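PDB 1TU7: glutathione S-transferase 2 from Onchocerca volvulus, which conjugates glutathione to electrophilic compounds and appears to play a central part in the detoxification system of this parasitic nematode. Local coordinates for residues P51-Y54 / Q59-Q62; P16-L21 / D30-K35; E92-L97 / A126-L131. One frame throughout, in Å; residues are numbered along the deposited sequence.

Contact 1. Residues P51-Y54 / Q59-Q62; sequences PCLY and QIVQ. With GSH (glutathione), chain C.
L53 and I60 form the hydrogen-bonded pair of an antiparallel β hairpin, which lies at one edge of the four-stranded sheet in the N-terminal, glutathione-binding domain. Each residue donates its N-H to the carbonyl of the other: L53 N to I60 O and I60 N to L53 O are both 2.8 Å, with angles at the hydrogen near 160°. The CA-H of C52 adds a weaker contact to I60 O.

The two faces of the hairpin differ. L53 and I60 turn their side chains to the helical side, where both meet I66 of helix 63-73. C52, Y54, Q59 and V61 occupy the other face. There Q59 sets CG anti to its backbone N (chi1 -178°) and continues extended, and this brings CG to within 3.4 Å of C52 SG and 3.7 Å of Y54 CE2. The tyrosine ring and the glutamine amide run side by side, their planes only 12° apart, while C52 SG lies over one ring face, offset toward the rim. The amide nitrogen of Q59 is held by Q44 O, and K4 makes a cation-pi contact with Y54. Further along, C52 CB packs on V61 CG1 at 3.8 Å.

This is the C-terminal hairpin of a thioredoxin-like fold, and it carries the cis-proline that marks that fold: the peptide bond before P51 is cis. At the open end of the hairpin, beside the glutathione, one water bridges the two chains. It donates to P51 O (2.8 Å) and to glutathione O12 (2.7 Å) and accepts from the backbone N of Q62 (2.9 Å), the N-cap of helix 63-73, thereby tying the γ-glutamyl carboxylate to both chains there.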
ATOM      1  N   PRO A  51      -0.093 -11.385   6.026  1.00 11.93           N
ATOM      2  CA  PRO A  51      -0.089 -11.560   7.475  1.00 11.79           C
ATOM      3  C   PRO A  51      -1.326 -11.083   8.179  1.00 11.87           C
ATOM      4  O   PRO A  51      -2.097 -10.286   7.631  1.00 11.93           O
ATOM      5  CB  PRO A  51       1.113 -10.710   7.901  1.00 12.12           C
ATOM      6  CG  PRO A  51       1.187  -9.644   6.888  1.00 12.03           C
ATOM      7  CD  PRO A  51       0.832 -10.321   5.606  1.00 12.61           C
ATOM      8  N   CYS A  52      -1.526 -11.630   9.371  1.00 12.29           N
ATOM      9  CA  CYS A  52      -2.543 -11.171  10.317  1.00 11.65           C
ATOM     10  C   CYS A  52      -1.952 -10.921  11.659  1.00 12.20           C
ATOM     11  O   CYS A  52      -1.256 -11.787  12.167  1.00 12.48           O
ATOM     12  CB  CYS A  52      -3.615 -12.242  10.427  1.00 12.01           C
ATOM     13  SG  CYS A  52      -4.987 -11.844  11.508  1.00 13.97           S
ATOM     14  N   LEU A  53      -2.227  -9.762  12.254  1.00 11.40           N
ATOM     15  CA  LEU A  53      -1.883  -9.506  13.641  1.00 11.55           C
ATOM     16  C   LEU A  53      -3.145  -9.588  14.487  1.00 11.45           C
ATOM     17  O   LEU A  53      -4.115  -8.862  14.232  1.00 12.14           O
ATOM     18  CB  LEU A  53      -1.250  -8.128  13.808  1.00 11.67           C
ATOM     19  CG  LEU A  53      -0.905  -7.791  15.258  1.00 14.14           C
ATOM     20  CD1 LEU A  53       0.318  -8.595  15.682  1.00 15.13           C
ATOM     21  CD2 LEU A  53      -0.732  -6.262  15.339  1.00 14.69           C
ATOM     22  N   TYR A  54      -3.103 -10.449  15.488  1.00 12.46           N
ATOM     23  CA  TYR A  54      -4.055 -10.417  16.579  1.00 12.84           C
ATOM     24  C   TYR A  54      -3.465  -9.569  17.687  1.00 12.67           C
ATOM     25  O   TYR A  54      -2.395  -9.866  18.198  1.00 13.64           O
ATOM     26  CB  TYR A  54      -4.325 -11.839  17.064  1.00 13.31           C
ATOM     27  CG  TYR A  54      -4.820 -12.803  15.993  1.00 14.24           C
ATOM     28  CD1 TYR A  54      -3.919 -13.574  15.243  1.00 15.86           C
ATOM     29  CD2 TYR A  54      -6.193 -12.959  15.736  1.00 14.79           C
ATOM     30  CE1 TYR A  54      -4.362 -14.464  14.284  1.00 14.79           C
ATOM     31  CE2 TYR A  54      -6.630 -13.852  14.772  1.00 16.87           C
ATOM     32  CZ  TYR A  54      -5.716 -14.610  14.067  1.00 16.62           C
ATOM     33  OH  TYR A  54      -6.129 -15.537  13.116  1.00 19.01           O
ATOM     34  N   GLN A  59      -8.431  -8.413  15.273  1.00 15.21           N
ATOM     35  CA  GLN A  59      -7.838  -9.146  14.202  1.00 14.82           C
ATOM     36  C   GLN A  59      -7.605  -8.197  13.030  1.00 13.77           C
ATOM     37  O   GLN A  59      -8.549  -7.692  12.402  1.00 14.89           O
ATOM     38  CB  GLN A  59      -8.734 -10.313  13.774  1.00 14.13           C
ATOM     39  CG  GLN A  59      -8.111 -11.149  12.678  1.00 15.44           C
ATOM     40  CD  GLN A  59      -9.042 -12.107  11.956  1.00 17.60           C
ATOM     41  OE1 GLN A  59     -10.246 -11.890  11.914  1.00 22.04           O
ATOM     42  NE2 GLN A  59      -8.476 -13.105  11.302  1.00 21.11           N
ATOM     43  N   ILE A  60      -6.316  -7.959  12.728  1.00 13.26           N
ATOM     44  CA  ILE A  60      -5.911  -6.984  11.731  1.00 13.10           C
ATOM     45  C   ILE A  60      -5.117  -7.669  10.626  1.00 12.61           C
ATOM     46  O   ILE A  60      -4.029  -8.196  10.870  1.00 13.74           O
ATOM     47  CB  ILE A  60      -5.047  -5.894  12.378  1.00 13.02           C
ATOM     48  CG1 ILE A  60      -5.717  -5.346  13.628  1.00 13.75           C
ATOM     49  CG2 ILE A  60      -4.800  -4.792  11.356  1.00 13.45           C
ATOM     50  CD1 ILE A  60      -4.782  -4.533  14.484  1.00 15.54           C
ATOM     51  N   VAL A  61      -5.646  -7.692   9.414  1.00 11.69           N
ATOM     52  CA  VAL A  61      -4.881  -8.078   8.253  1.00 11.93           C
ATOM     53  C   VAL A  61      -4.423  -6.813   7.501  1.00 11.85           C
ATOM     54  O   VAL A  61      -4.740  -5.696   7.925  1.00 12.66           O
ATOM     55  CB  VAL A  61      -5.641  -9.081   7.334  1.00 12.31           C
ATOM     56  CG1 VAL A  61      -5.894 -10.373   8.069  1.00 12.59           C
ATOM     57  CG2 VAL A  61      -6.951  -8.506   6.785  1.00 12.48           C
ATOM     58  N   GLN A  62      -3.631  -7.029   6.443  1.00 11.45           N
ATOM     59  CA  GLN A  62      -2.991  -6.011   5.613  1.00 11.77           C
ATOM     60  C   GLN A  62      -1.738  -5.501   6.292  1.00 11.39           C
ATOM     61  O   GLN A  62      -1.790  -4.747   7.249  1.00 11.70           O
ATOM     62  CB  GLN A  62      -3.935  -4.879   5.201  1.00 11.06           C
ATOM     63  CG  GLN A  62      -5.002  -5.337   4.220  1.00 11.07           C
ATOM     64  CD  GLN A  62      -4.515  -5.630   2.822  1.00 12.39           C
ATOM     65  OE1 GLN A  62      -5.272  -6.196   1.988  1.00 16.17           O
ATOM     66  NE2 GLN A  62      -3.313  -5.259   2.534  1.00 10.53           N
TER
HETATM   67  N1  GSH C1001      -1.706  -6.392   0.481  1.00 15.23           N
HETATM   68  CA1 GSH C1001      -1.453  -7.554   1.242  1.00 13.87           C
HETATM   69  C1  GSH C1001      -0.727  -7.286   2.493  1.00 13.13           C
HETATM   70  O11 GSH C1001       0.218  -6.335   2.376  1.00 12.86           O
HETATM   71  O12 GSH C1001      -0.793  -7.865   3.638  1.00 12.49           O
HETATM   72  CB1 GSH C1001      -1.016  -8.802   0.603  1.00 13.87           C
HETATM   73  CG1 GSH C1001      -1.200 -10.093   1.357  1.00 14.43           C
HETATM   74  CD1 GSH C1001      -0.725 -11.278   0.531  1.00 15.57           C
HETATM   75  OE1 GSH C1001      -0.439 -11.086  -0.779  1.00 16.51           O
HETATM   76  N2  GSH C1001      -0.592 -12.429   1.131  1.00 14.95           N
HETATM   77  CA2 GSH C1001      -0.081 -13.634   0.473  1.00 19.79           C
HETATM   78  C2  GSH C1001      -0.922 -14.780   0.877  1.00 19.60           C
HETATM   79  O2  GSH C1001      -1.578 -14.779   2.091  1.00 16.39           O
HETATM   80  CB2 GSH C1001       1.345 -13.936   0.924  1.00 22.82           C
HETATM   81  SG2 GSH C1001       2.528 -12.785   0.191  1.00 29.65           S
HETATM   82  N3  GSH C1001      -1.054 -15.809   0.056  1.00 21.94           N
HETATM   83  CA3 GSH C1001      -1.865 -16.915   0.488  1.00 23.29           C
HETATM   84  C3  GSH C1001      -3.031 -17.114  -0.425  1.00 25.11           C
HETATM   85  O31 GSH C1001      -3.610 -16.154  -1.116  1.00 24.58           O
HETATM   86  O32 GSH C1001      -3.516 -18.425  -0.523  1.00 27.04           O
HETATM   87  O   HOH W   1      -2.620  -9.358   5.045  1.00 12.98           O

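Contact 2. Residues P16-L21 / D30-K35; sequences PIRLFL and DDRIAK
R18 is the one residue of P16-L21 that reaches D30 and R32 on the neighbouring strand. Just ahead of it, I17 looks elsewhere, packing on L5 and on I66, L67 and L70 of helix 63-73. R18 then leaves the helix with an extended chain from CG to NE, which lays the guanidinium beside the D30 carboxylate. NE donates to the syn lone pair of OD2 at 2.9 Å, making a salt bridge in which the two planar groups are turned 69° from each other. A water in the plane of the R18 guanidinium accepts from NH2 (2.9 Å) and can donate to the same D30 OD2, though it has other acceptors in reach.

R32 folds back at chi3 (81°) to place NH1 over the centre of one face of the R18 guanidinium, 3.2 Å from R18 CZ. The closeness of two cationic groups is probably offset by the shared aspartate, since R32 NH1 also donates to D30 OD1 at 2.9 Å. Other bonds fix the rotation of R18: NH1 meets I10 O and E15, and NH2 meets F8 O, while R32 NE is held by S9.

After R18, L19 packs on helix 186-197 and F20 meets the ring of Y152, both on the C-terminal domain. The salt-bridge network thus joins helix 15-23 to edge strand 29-33 within a β-α-β crossover, whose first strand, 3-8, runs parallel to 29-33 and lies next to it in the sheet.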
ATOM      1  N   PRO A  16       8.962  -7.097   8.086  1.00 11.34           N
ATOM      2  CA  PRO A  16       9.069  -5.761   8.692  1.00 10.94           C
ATOM      3  C   PRO A  16       8.293  -5.653   9.982  1.00 11.32           C
ATOM      4  O   PRO A  16       8.709  -4.902  10.882  1.00 11.82           O
ATOM      5  CB  PRO A  16       8.548  -4.830   7.627  1.00 11.73           C
ATOM      6  CG  PRO A  16       8.834  -5.572   6.373  1.00 11.85           C
ATOM      7  CD  PRO A  16       8.522  -7.021   6.674  1.00 11.82           C
ATOM      8  N   ILE A  17       7.163  -6.363  10.076  1.00 10.88           N
ATOM      9  CA  ILE A  17       6.374  -6.376  11.317  1.00 10.88           C
ATOM     10  C   ILE A  17       7.123  -7.121  12.420  1.00 11.44           C
ATOM     11  O   ILE A  17       7.209  -6.670  13.554  1.00 11.91           O
ATOM     12  CB  ILE A  17       4.983  -6.940  11.074  1.00 11.02           C
ATOM     13  CG1 ILE A  17       4.211  -6.113  10.016  1.00 11.83           C
ATOM     14  CG2 ILE A  17       4.229  -7.039  12.382  1.00 10.84           C
ATOM     15  CD1 ILE A  17       3.136  -6.909   9.317  1.00 12.40           C
ATOM     16  N   ARG A  18       7.649  -8.291  12.107  1.00 11.36           N
ATOM     17  CA  ARG A  18       8.474  -9.015  13.068  1.00 11.17           C
ATOM     18  C   ARG A  18       9.615  -8.147  13.558  1.00 11.74           C
ATOM     19  O   ARG A  18       9.903  -8.101  14.742  1.00 12.22           O
ATOM     20  CB  ARG A  18       9.024 -10.276  12.428  1.00 11.54           C
ATOM     21  CG  ARG A  18       7.991 -11.328  12.124  1.00 12.45           C
ATOM     22  CD  ARG A  18       8.572 -12.565  11.588  1.00 13.03           C
ATOM     23  NE  ARG A  18       7.589 -13.563  11.158  1.00 12.74           N
ATOM     24  CZ  ARG A  18       7.555 -14.106   9.959  1.00 12.56           C
ATOM     25  NH1 ARG A  18       8.361 -13.712   9.007  1.00 13.47           N
ATOM     26  NH2 ARG A  18       6.651 -15.048   9.699  1.00 13.04           N
ATOM     27  N   LEU A  19      10.272  -7.434  12.654  1.00 11.27           N
ATOM     28  CA  LEU A  19      11.405  -6.597  13.025  1.00 11.70           C
ATOM     29  C   LEU A  19      10.966  -5.490  13.978  1.00 11.90           C
ATOM     30  O   LEU A  19      11.668  -5.196  14.933  1.00 11.24           O
ATOM     31  CB  LEU A  19      12.089  -6.015  11.791  1.00 11.84           C
ATOM     32  CG  LEU A  19      12.836  -7.026  10.919  1.00 11.49           C
ATOM     33  CD1 LEU A  19      13.093  -6.526   9.510  1.00 12.68           C
ATOM     34  CD2 LEU A  19      14.159  -7.425  11.594  1.00 13.00           C
ATOM     35  N   PHE A  20       9.833  -4.842  13.687  1.00 11.77           N
ATOM     36  CA  PHE A  20       9.253  -3.834  14.576  1.00 11.00           C
ATOM     37  C   PHE A  20       9.090  -4.388  15.994  1.00 11.43           C
ATOM     38  O   PHE A  20       9.565  -3.804  16.949  1.00 12.18           O
ATOM     39  CB  PHE A  20       7.925  -3.345  13.982  1.00 10.68           C
ATOM     40  CG  PHE A  20       7.222  -2.279  14.772  1.00 10.67           C
ATOM     41  CD1 PHE A  20       6.949  -1.062  14.167  1.00 13.12           C
ATOM     42  CD2 PHE A  20       6.755  -2.476  16.053  1.00 12.25           C
ATOM     43  CE1 PHE A  20       6.268  -0.068  14.833  1.00 12.79           C
ATOM     44  CE2 PHE A  20       6.066  -1.455  16.716  1.00 12.22           C
ATOM     45  CZ  PHE A  20       5.830  -0.258  16.091  1.00 12.81           C
ATOM     46  N   LEU A  21       8.439  -5.541  16.100  1.00 11.54           N
ATOM     47  CA  LEU A  21       8.094  -6.137  17.380  1.00 11.93           C
ATOM     48  C   LEU A  21       9.372  -6.536  18.111  1.00 12.42           C
ATOM     49  O   LEU A  21       9.519  -6.280  19.289  1.00 12.27           O
ATOM     50  CB  LEU A  21       7.166  -7.320  17.148  1.00 12.08           C
ATOM     51  CG  LEU A  21       5.792  -6.999  16.591  1.00 12.59           C
ATOM     52  CD1 LEU A  21       5.119  -8.225  16.088  1.00 12.88           C
ATOM     53  CD2 LEU A  21       4.913  -6.338  17.660  1.00 14.84           C
ATOM     54  N   ASP A  30       5.006 -15.723  17.296  1.00 14.49           N
ATOM     55  CA  ASP A  30       5.370 -15.784  15.873  1.00 14.56           C
ATOM     56  C   ASP A  30       4.780 -17.044  15.290  1.00 15.09           C
ATOM     57  O   ASP A  30       5.375 -18.107  15.401  1.00 16.63           O
ATOM     58  CB  ASP A  30       6.893 -15.680  15.695  1.00 14.64           C
ATOM     59  CG  ASP A  30       7.286 -15.320  14.295  1.00 16.94           C
ATOM     60  OD1 ASP A  30       8.466 -15.533  13.915  1.00 20.40           O
ATOM     61  OD2 ASP A  30       6.488 -14.776  13.516  1.00 14.99           O
ATOM     62  N   ASP A  31       3.550 -16.932  14.799  1.00 15.04           N
ATOM     63  CA  ASP A  31       2.751 -18.059  14.362  1.00 15.26           C
ATOM     64  C   ASP A  31       3.010 -18.320  12.886  1.00 16.04           C
ATOM     65  O   ASP A  31       2.409 -17.700  12.022  1.00 15.50           O
ATOM     66  CB  ASP A  31       1.270 -17.744  14.646  1.00 15.18           C
ATOM     67  CG  ASP A  31       0.331 -18.830  14.239  1.00 17.41           C
ATOM     68  OD1 ASP A  31      -0.845 -18.528  13.913  1.00 18.07           O
ATOM     69  OD2 ASP A  31       0.672 -20.020  14.261  1.00 20.47           O
ATOM     70  N   ARG A  32       3.946 -19.223  12.629  1.00 16.36           N
ATOM     71  CA  ARG A  32       4.430 -19.506  11.288  1.00 16.88           C
ATOM     72  C   ARG A  32       3.746 -20.745  10.771  1.00 19.25           C
ATOM     73  O   ARG A  32       3.977 -21.851  11.321  1.00 21.61           O
ATOM     74  CB  ARG A  32       5.929 -19.716  11.335  1.00 16.28           C
ATOM     75  CG  ARG A  32       6.639 -18.529  11.906  1.00 16.43           C
ATOM     76  CD  ARG A  32       8.120 -18.746  12.198  1.00 18.82           C
ATOM     77  NE  ARG A  32       8.916 -18.608  10.986  1.00 21.42           N
ATOM     78  CZ  ARG A  32       9.533 -17.493  10.601  1.00 18.44           C
ATOM     79  NH1 ARG A  32       9.426 -16.380  11.303  1.00 17.84           N
ATOM     80  NH2 ARG A  32      10.235 -17.500   9.491  1.00 19.36           N
ATOM     81  N   ILE A  33       2.920 -20.593   9.748  1.00 20.39           N
ATOM     82  CA  ILE A  33       2.142 -21.729   9.260  1.00 23.01           C
ATOM     83  C   ILE A  33       2.665 -22.278   7.938  1.00 23.80           C
ATOM     84  O   ILE A  33       3.132 -21.542   7.067  1.00 24.20           O
ATOM     85  CB  ILE A  33       0.694 -21.390   9.139  1.00 24.28           C
ATOM     86  CG1 ILE A  33       0.494 -20.389   8.024  1.00 22.35           C
ATOM     87  CG2 ILE A  33       0.103 -20.867  10.484  1.00 24.96           C
ATOM     88  CD1 ILE A  33      -0.853 -20.544   7.346  1.00 25.91           C
ATOM     89  N   ALA A  34       2.560 -23.598   7.802  1.00 23.93           N
ATOM     90  CA  ALA A  34       2.956 -24.304   6.588  1.00 24.89           C
ATOM     91  C   ALA A  34       1.971 -24.033   5.470  1.00 25.20           C
ATOM     92  O   ALA A  34       0.779 -23.850   5.714  1.00 24.84           O
ATOM     93  CB  ALA A  34       3.035 -25.800   6.863  1.00 25.21           C
ATOM     94  N   LYS A  35       2.498 -23.988   4.254  1.00 26.74           N
ATOM     95  CA  LYS A  35       1.714 -23.761   3.050  1.00 27.90           C
ATOM     96  C   LYS A  35       0.453 -24.612   3.029  1.00 28.74           C
ATOM     97  O   LYS A  35      -0.631 -24.126   2.773  1.00 28.97           O
ATOM     98  CB  LYS A  35       2.568 -24.078   1.814  1.00 28.65           C
TER
HETATM   99  O   HOH W   2       4.541 -15.430  11.685  1.00 14.57           O

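Contact 3. Residues E92-L97 / A126-L131; sequences EGVRDL and AKFEKL. With GSH (glutathione), chain E.
With CG anti to its carbonyl carbon (chi1 -64°), F128 sends its ring straight at G93, while L97, whose CG is anti to the backbone N (chi1 179°), brings CD2 up to the ring at CE1. The ring meets helix 81-107 edge-on: CZ comes to 3.4 Å from G93 O, close to the plane of the ring, and the backbone N of V94 lies at the same edge. G93 has no side chain to stand between them. To either side of CZ, the ring carbons are covered by aliphatic groups, CE2 by V94 CG2 at 3.7 Å and CE1 by L97 CD2 at 3.9 Å.

The pair is part of the all-helical C-terminal domain of the glutathione transferase fold. Helices 81-107 and 109-132 run antiparallel here (165°), and with axes 11.3 Å apart a single large aromatic side chain bridges the gap. V94 and L97 also pack on helix 149-164, and F128 on L175 of helix 173-183.

Another side of segment 92-97 turns to bound glutathione. Both carboxylate oxygens of D96 accept from the amino group N1 of the glutathione held by the second subunit, OD1 and OD2 each at 2.9 Å. The neighbouring R95 instead serves the site of its own subunit, donating to S63 and to glutathione, so that adjacent residues of one helix contribute to the two glutathione sites of the homodimer.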
ATOM      1  N   GLU A  92       5.807   3.400   1.471  1.00 11.13           N
ATOM      2  CA  GLU A  92       5.145   3.041   0.223  1.00 11.44           C
ATOM      3  C   GLU A  92       6.142   2.885  -0.919  1.00 11.87           C
ATOM      4  O   GLU A  92       5.986   2.000  -1.770  1.00 11.83           O
ATOM      5  CB  GLU A  92       4.053   4.038  -0.145  1.00 11.70           C
ATOM      6  CG  GLU A  92       2.833   3.980   0.767  1.00 12.98           C
ATOM      7  CD  GLU A  92       2.090   2.668   0.654  1.00 14.49           C
ATOM      8  OE1 GLU A  92       2.144   1.893   1.615  1.00 15.26           O
ATOM      9  OE2 GLU A  92       1.559   2.414  -0.460  1.00 16.04           O
ATOM     10  N   GLY A  93       7.153   3.745  -0.965  1.00 12.05           N
ATOM     11  CA  GLY A  93       8.212   3.548  -1.941  1.00 12.83           C
ATOM     12  C   GLY A  93       8.931   2.238  -1.735  1.00 13.04           C
ATOM     13  O   GLY A  93       9.270   1.560  -2.678  1.00 12.55           O
ATOM     14  N   VAL A  94       9.166   1.860  -0.485  1.00 11.83           N
ATOM     15  CA  VAL A  94       9.809   0.577  -0.204  1.00 12.16           C
ATOM     16  C   VAL A  94       8.948  -0.557  -0.705  1.00 12.28           C
ATOM     17  O   VAL A  94       9.444  -1.495  -1.319  1.00 12.39           O
ATOM     18  CB  VAL A  94      10.113   0.436   1.305  1.00 12.10           C
ATOM     19  CG1 VAL A  94      10.672  -0.934   1.619  1.00 11.81           C
ATOM     20  CG2 VAL A  94      11.113   1.524   1.734  1.00 13.10           C
ATOM     21  N   ARG A  95       7.646  -0.444  -0.470  1.00 12.59           N
ATOM     22  CA  ARG A  95       6.717  -1.485  -0.930  1.00 13.51           C
ATOM     23  C   ARG A  95       6.725  -1.595  -2.445  1.00 13.08           C
ATOM     24  O   ARG A  95       6.643  -2.716  -2.986  1.00 14.20           O
ATOM     25  CB  ARG A  95       5.325  -1.212  -0.396  1.00 14.53           C
ATOM     26  CG  ARG A  95       5.237  -1.432   1.077  1.00 16.38           C
ATOM     27  CD  ARG A  95       4.002  -0.880   1.696  1.00 21.73           C
ATOM     28  NE  ARG A  95       2.838  -1.667   1.344  1.00 22.89           N
ATOM     29  CZ  ARG A  95       2.310  -2.639   2.112  1.00 24.23           C
ATOM     30  NH1 ARG A  95       2.845  -2.977   3.277  1.00 22.99           N
ATOM     31  NH2 ARG A  95       1.238  -3.281   1.681  1.00 23.48           N
ATOM     32  N   ASP A  96       6.864  -0.488  -3.148  1.00 13.49           N
ATOM     33  CA  ASP A  96       6.951  -0.548  -4.610  1.00 14.42           C
ATOM     34  C   ASP A  96       8.197  -1.322  -5.053  1.00 15.14           C
ATOM     35  O   ASP A  96       8.138  -2.099  -6.016  1.00 15.16           O
ATOM     36  CB  ASP A  96       6.980   0.811  -5.256  1.00 14.26           C
ATOM     37  CG  ASP A  96       5.645   1.457  -5.364  1.00 17.93           C
ATOM     38  OD1 ASP A  96       4.617   0.772  -5.295  1.00 21.41           O
ATOM     39  OD2 ASP A  96       5.588   2.675  -5.487  1.00 18.98           O
ATOM     40  N   LEU A  97       9.344  -1.095  -4.405  1.00 13.49           N
ATOM     41  CA  LEU A  97      10.532  -1.861  -4.743  1.00 14.01           C
ATOM     42  C   LEU A  97      10.259  -3.318  -4.458  1.00 13.48           C
ATOM     43  O   LEU A  97      10.657  -4.177  -5.231  1.00 14.03           O
ATOM     44  CB  LEU A  97      11.760  -1.371  -3.996  1.00 13.35           C
ATOM     45  CG  LEU A  97      13.042  -2.149  -4.278  1.00 14.36           C
ATOM     46  CD1 LEU A  97      13.337  -2.205  -5.759  1.00 15.25           C
ATOM     47  CD2 LEU A  97      14.196  -1.524  -3.506  1.00 15.92           C
ATOM     48  N   ALA A 126      18.858   4.328  -5.919  1.00 14.67           N
ATOM     49  CA  ALA A 126      19.246   5.723  -5.983  1.00 13.78           C
ATOM     50  C   ALA A 126      18.150   6.636  -5.484  1.00 14.58           C
ATOM     51  O   ALA A 126      18.420   7.667  -4.860  1.00 14.76           O
ATOM     52  CB  ALA A 126      19.631   6.096  -7.394  1.00 13.98           C
ATOM     53  N   LYS A 127      16.893   6.278  -5.742  1.00 13.98           N
ATOM     54  CA  LYS A 127      15.780   7.092  -5.289  1.00 14.50           C
ATOM     55  C   LYS A 127      15.769   7.136  -3.764  1.00 14.52           C
ATOM     56  O   LYS A 127      15.506   8.167  -3.161  1.00 14.67           O
ATOM     57  CB  LYS A 127      14.452   6.520  -5.809  1.00 14.37           C
ATOM     58  CG  LYS A 127      14.284   6.701  -7.290  1.00 16.73           C
ATOM     59  CD  LYS A 127      13.175   5.809  -7.877  1.00 21.71           C
ATOM     60  CE  LYS A 127      13.041   6.037  -9.378  1.00 25.34           C
ATOM     61  NZ  LYS A 127      11.908   5.254  -9.959  1.00 26.90           N
ATOM     62  N   PHE A 128      16.023   5.996  -3.137  1.00 13.67           N
ATOM     63  CA  PHE A 128      16.096   5.929  -1.669  1.00 14.24           C
ATOM     64  C   PHE A 128      17.303   6.648  -1.062  1.00 14.24           C
ATOM     65  O   PHE A 128      17.184   7.256  -0.009  1.00 14.24           O
ATOM     66  CB  PHE A 128      16.064   4.496  -1.170  1.00 13.92           C
ATOM     67  CG  PHE A 128      14.806   3.797  -1.472  1.00 15.55           C
ATOM     68  CD1 PHE A 128      14.743   2.825  -2.417  1.00 20.36           C
ATOM     69  CD2 PHE A 128      13.639   4.179  -0.811  1.00 19.71           C
ATOM     70  CE1 PHE A 128      13.547   2.193  -2.684  1.00 22.39           C
ATOM     71  CE2 PHE A 128      12.463   3.555  -1.071  1.00 21.31           C
ATOM     72  CZ  PHE A 128      12.422   2.578  -2.025  1.00 20.63           C
ATOM     73  N   GLU A 129      18.461   6.521  -1.709  1.00 14.76           N
ATOM     74  CA  GLU A 129      19.660   7.175  -1.245  1.00 14.88           C
ATOM     75  C   GLU A 129      19.410   8.692  -1.221  1.00 14.67           C
ATOM     76  O   GLU A 129      19.812   9.373  -0.269  1.00 15.97           O
ATOM     77  CB  GLU A 129      20.817   6.807  -2.174  1.00 14.48           C
ATOM     78  CG  GLU A 129      22.154   7.460  -1.855  1.00 14.89           C
ATOM     79  CD  GLU A 129      22.900   6.825  -0.712  1.00 16.69           C
ATOM     80  OE1 GLU A 129      23.948   7.377  -0.311  1.00 15.83           O
ATOM     81  OE2 GLU A 129      22.499   5.768  -0.209  1.00 15.98           O
ATOM     82  N   LYS A 130      18.762   9.202  -2.254  1.00 14.00           N
ATOM     83  CA  LYS A 130      18.425  10.611  -2.369  1.00 14.31           C
ATOM     84  C   LYS A 130      17.394  11.041  -1.310  1.00 14.53           C
ATOM     85  O   LYS A 130      17.536  12.080  -0.677  1.00 16.28           O
ATOM     86  CB  LYS A 130      17.963  10.966  -3.785  1.00 14.52           C
ATOM     87  CG  LYS A 130      17.610  12.433  -4.025  1.00 15.56           C
ATOM     88  CD  LYS A 130      17.433  12.703  -5.508  1.00 18.08           C
ATOM     89  CE  LYS A 130      17.243  14.198  -5.780  1.00 20.49           C
ATOM     90  NZ  LYS A 130      17.065  14.521  -7.224  1.00 25.17           N
ATOM     91  N   LEU A 131      16.354  10.239  -1.139  1.00 14.46           N
ATOM     92  CA  LEU A 131      15.260  10.632  -0.247  1.00 15.11           C
ATOM     93  C   LEU A 131      15.704  10.546   1.194  1.00 14.65           C
ATOM     94  O   LEU A 131      15.376  11.416   1.994  1.00 14.42           O
ATOM     95  CB  LEU A 131      14.066   9.731  -0.484  1.00 14.54           C
ATOM     96  CG  LEU A 131      12.638  10.238  -0.508  1.00 20.90           C
ATOM     97  CD1 LEU A 131      11.640   9.150  -0.028  1.00 17.26           C
ATOM     98  CD2 LEU A 131      12.379  11.639  -0.030  1.00 16.48           C
TER
HETATM   99  N1  GSH E1002       2.726   3.024  -5.416  1.00 13.76           N
HETATM  100  CA1 GSH E1002       2.487   4.067  -6.349  1.00 12.92           C
HETATM  101  C1  GSH E1002       1.430   4.965  -5.947  1.00 13.48           C
HETATM  102  O11 GSH E1002       1.324   6.210  -6.112  1.00 12.36           O
HETATM  103  O12 GSH E1002       0.383   4.325  -5.434  1.00 13.28           O
HETATM  104  CB1 GSH E1002       2.566   3.769  -7.815  1.00 12.83           C
HETATM  105  CG1 GSH E1002       2.709   4.987  -8.738  1.00 12.94           C
HETATM  106  CD1 GSH E1002       2.735   4.574 -10.193  1.00 15.85           C
HETATM  107  OE1 GSH E1002       2.809   3.255 -10.519  1.00 17.52           O
HETATM  108  N2  GSH E1002       2.705   5.542 -11.084  1.00 17.22           N
HETATM  109  CA2 GSH E1002       2.616   5.296 -12.516  1.00 19.13           C
HETATM  110  C2  GSH E1002       3.631   6.161 -13.168  1.00 19.81           C
HETATM  111  O2  GSH E1002       3.895   7.383 -12.630  1.00 16.92           O
HETATM  112  CB2 GSH E1002       1.268   5.735 -13.051  1.00 21.61           C
HETATM  113  SG2 GSH E1002      -0.083   4.707 -12.440  1.00 28.60           S
HETATM  114  N3  GSH E1002       4.227   5.762 -14.264  1.00 21.54           N
HETATM  115  CA3 GSH E1002       5.055   6.683 -15.032  1.00 22.48           C
HETATM  116  C3  GSH E1002       6.494   6.242 -15.029  1.00 24.06           C
HETATM  117  O31 GSH E1002       7.414   6.866 -15.905  1.00 25.37           O
HETATM  118  O32 GSH E1002       6.939   5.298 -14.232  1.00 24.78           O

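Contacts 1 and 2 build the same sheet in the N-terminal domain, at its opposite edge strands, and touch where P51 CG packs on I17 CD1 at 4.1 Å. Contact 3 belongs to the helical domain, its centre 25 Å from that of contact 1. Chemistry follows place: the buried hairpin of contact 1 relies on backbone pairing, the partly buried contact 2 on charged side chains, and the fully buried contact 3 on apolar packing around one ring. Contacts 1 and 3 both reach the second subunit and bound glutathione, contact 1 at the pocket of its own subunit, contact 3 at that pocket through R95 and at the other subunit's through D96; contact 2 touches no other protein chain.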